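Local atomic coordinates of triphenylmethane reductase (Citrobacter sp., PDB entry 2JL1), a protein that probably uses bound NADP(H) to reduce triphenylmethane dyes, as an oxidoreductase of the NmrA-like family with a Rossmann-type nucleotide-binding fold. Residues S27-I32 and Q45-R50. Numbering follows the deposited sequence.
Sequences SQIIAI and QGVEVR
Ala31 joins the two parallel strands through both its backbone groups: its N gives a hydrogen bond to Glu48 O (2.7 Å), and its O accepts one from Arg50 N (2.8 Å). Toward the start of the strands the pairing slackens, Glu48 N reaching Ile29 O only weakly at 3.4 Å. CA-H...O contacts from Ile30 to Glu48 O and from Val49 to Ala31 O supplement these bonds.

On the face carrying Ile30, Glu48 and Arg50, the extended arginine chain runs over the isoleucine, with Arg50 CD 3.7 Å from Ile30 CG2. Ile30 CD1 sits centrally beneath one face of the guanidinium, 3.9 Å from its plane. A salt bridge from Arg50 NE to Glu48 OE1 (2.9 Å, N-H...O 166°) lies in the guanidinium plane but meets the carboxylate from above its own plane; NH1 is held by the carbonyls of Ala63 and Ala65.

On the other face, Val47 CG1, anti to its own N (chi1 177°), packs on Ile29 CG2 (3.8 Å) and Ala31 CB (4.0 Å).

Strand 29-33, helix 40-44 and strand 48-51 follow one another as a beta-alpha-beta unit of the Rossmann fold; helix 11-20 packs on Ile29 and Ala31, while strand 3-5 continues the sheet beyond 29-33.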
loop_
_atom_site.group_PDB
_atom_site.type_symbol
_atom_site.label_atom_id
_atom_site.label_comp_id
_atom_site.label_asym_id
_atom_site.label_seq_id
_atom_site.Cartn_x
_atom_site.Cartn_y
_atom_site.Cartn_z
ATOM N N SER A 27 -18.906 24.873 14.691
ATOM C CA SER A 27 -19.941 23.911 14.303
ATOM C C SER A 27 -19.599 23.121 13.023
ATOM O O SER A 27 -20.203 22.078 12.746
ATOM C CB SER A 27 -21.284 24.629 14.136
ATOM O OG SER A 27 -21.273 25.470 12.988
ATOM N N GLN A 28 -18.641 23.632 12.251
ATOM C CA GLN A 28 -18.235 23.059 10.967
ATOM C C GLN A 28 -17.138 21.980 11.150
ATOM O O GLN A 28 -16.818 21.238 10.227
ATOM C CB GLN A 28 -17.743 24.191 10.041
ATOM C CG GLN A 28 -17.622 23.821 8.567
ATOM C CD GLN A 28 -17.122 24.962 7.670
ATOM O OE1 GLN A 28 -17.214 26.156 8.017
ATOM N NE2 GLN A 28 -16.608 24.595 6.491
ATOM N N ILE A 29 -16.575 21.909 12.351
ATOM C CA ILE A 29 -15.489 20.983 12.638
ATOM C C ILE A 29 -16.050 19.785 13.404
ATOM O O ILE A 29 -16.874 19.964 14.290
ATOM C CB ILE A 29 -14.385 21.681 13.477
ATOM C CG1 ILE A 29 -13.907 22.954 12.764
ATOM C CG2 ILE A 29 -13.228 20.719 13.782
ATOM C CD1 ILE A 29 -13.170 23.943 13.651
ATOM N N ILE A 30 -15.595 18.575 13.061
ATOM C CA ILE A 30 -15.959 17.348 13.775
ATOM C C ILE A 30 -14.706 16.633 14.280
ATOM O O ILE A 30 -13.839 16.234 13.491
ATOM C CB ILE A 30 -16.751 16.355 12.893
ATOM C CG1 ILE A 30 -18.033 16.991 12.336
ATOM C CG2 ILE A 30 -17.104 15.101 13.684
ATOM C CD1 ILE A 30 -18.625 16.232 11.173
ATOM N N ALA A 31 -14.605 16.491 15.592
ATOM C CA ALA A 31 -13.517 15.756 16.188
ATOM C C ALA A 31 -13.924 14.297 16.228
ATOM O O ALA A 31 -14.960 13.949 16.803
ATOM C CB ALA A 31 -13.225 16.269 17.579
ATOM N N ILE A 32 -13.127 13.452 15.576
ATOM C CA ILE A 32 -13.339 12.022 15.625
ATOM C C ILE A 32 -12.244 11.454 16.515
ATOM O O ILE A 32 -11.047 11.693 16.298
ATOM C CB ILE A 32 -13.383 11.379 14.216
ATOM C CG1 ILE A 32 -14.597 11.907 13.448
ATOM C CG2 ILE A 32 -13.492 9.864 14.323
ATOM C CD1 ILE A 32 -14.524 11.740 11.946
ATOM N N GLN A 45 -15.645 23.993 23.291
ATOM C CA GLN A 45 -15.364 24.991 22.257
ATOM C C GLN A 45 -16.401 24.998 21.124
ATOM O O GLN A 45 -16.318 25.818 20.208
ATOM C CB GLN A 45 -13.953 24.798 21.702
ATOM C CG GLN A 45 -12.872 25.091 22.711
ATOM C CD GLN A 45 -11.495 24.843 22.161
ATOM O OE1 GLN A 45 -11.019 23.708 22.128
ATOM N NE2 GLN A 45 -10.835 25.913 21.730
ATOM N N GLY A 46 -17.366 24.080 21.197
ATOM C CA GLY A 46 -18.446 23.991 20.212
ATOM C C GLY A 46 -18.138 23.052 19.054
ATOM O O GLY A 46 -18.845 23.053 18.046
ATOM N N VAL A 47 -17.079 22.256 19.195
ATOM C CA VAL A 47 -16.707 21.266 18.191
ATOM C C VAL A 47 -17.458 19.971 18.480
ATOM O O VAL A 47 -17.437 19.470 19.604
ATOM C CB VAL A 47 -15.171 21.015 18.162
ATOM C CG1 VAL A 47 -14.803 19.908 17.147
ATOM C CG2 VAL A 47 -14.418 22.301 17.835
ATOM N N GLU A 48 -18.136 19.445 17.458
ATOM C CA GLU A 48 -18.857 18.177 17.573
ATOM C C GLU A 48 -17.873 17.020 17.709
ATOM O O GLU A 48 -16.911 16.920 16.949
ATOM C CB GLU A 48 -19.763 17.952 16.352
ATOM C CG GLU A 48 -20.690 16.722 16.478
ATOM C CD GLU A 48 -21.367 16.340 15.169
ATOM O OE1 GLU A 48 -21.791 15.171 15.026
ATOM O OE2 GLU A 48 -21.473 17.204 14.274
ATOM N N VAL A 49 -18.129 16.147 18.675
ATOM C CA VAL A 49 -17.269 14.981 18.951
ATOM C C VAL A 49 -17.999 13.724 18.475
ATOM O O VAL A 49 -19.183 13.556 18.749
ATOM C CB VAL A 49 -16.967 14.854 20.483
ATOM C CG1 VAL A 49 -16.387 13.487 20.834
ATOM C CG2 VAL A 49 -16.055 15.980 20.975
ATOM N N ARG A 50 -17.303 12.846 17.762
ATOM C CA ARG A 50 -17.867 11.536 17.402
ATOM C C ARG A 50 -16.867 10.465 17.754
ATOM O O ARG A 50 -15.674 10.704 17.701
ATOM C CB ARG A 50 -18.172 11.447 15.911
ATOM C CG ARG A 50 -19.268 12.355 15.450
ATOM C CD ARG A 50 -19.414 12.284 13.951
ATOM N NE ARG A 50 -20.477 13.163 13.483
ATOM C CZ ARG A 50 -20.948 13.199 12.232
ATOM N NH1 ARG A 50 -20.440 12.404 11.289
ATOM N NH2 ARG A 50 -21.936 14.046 11.917
#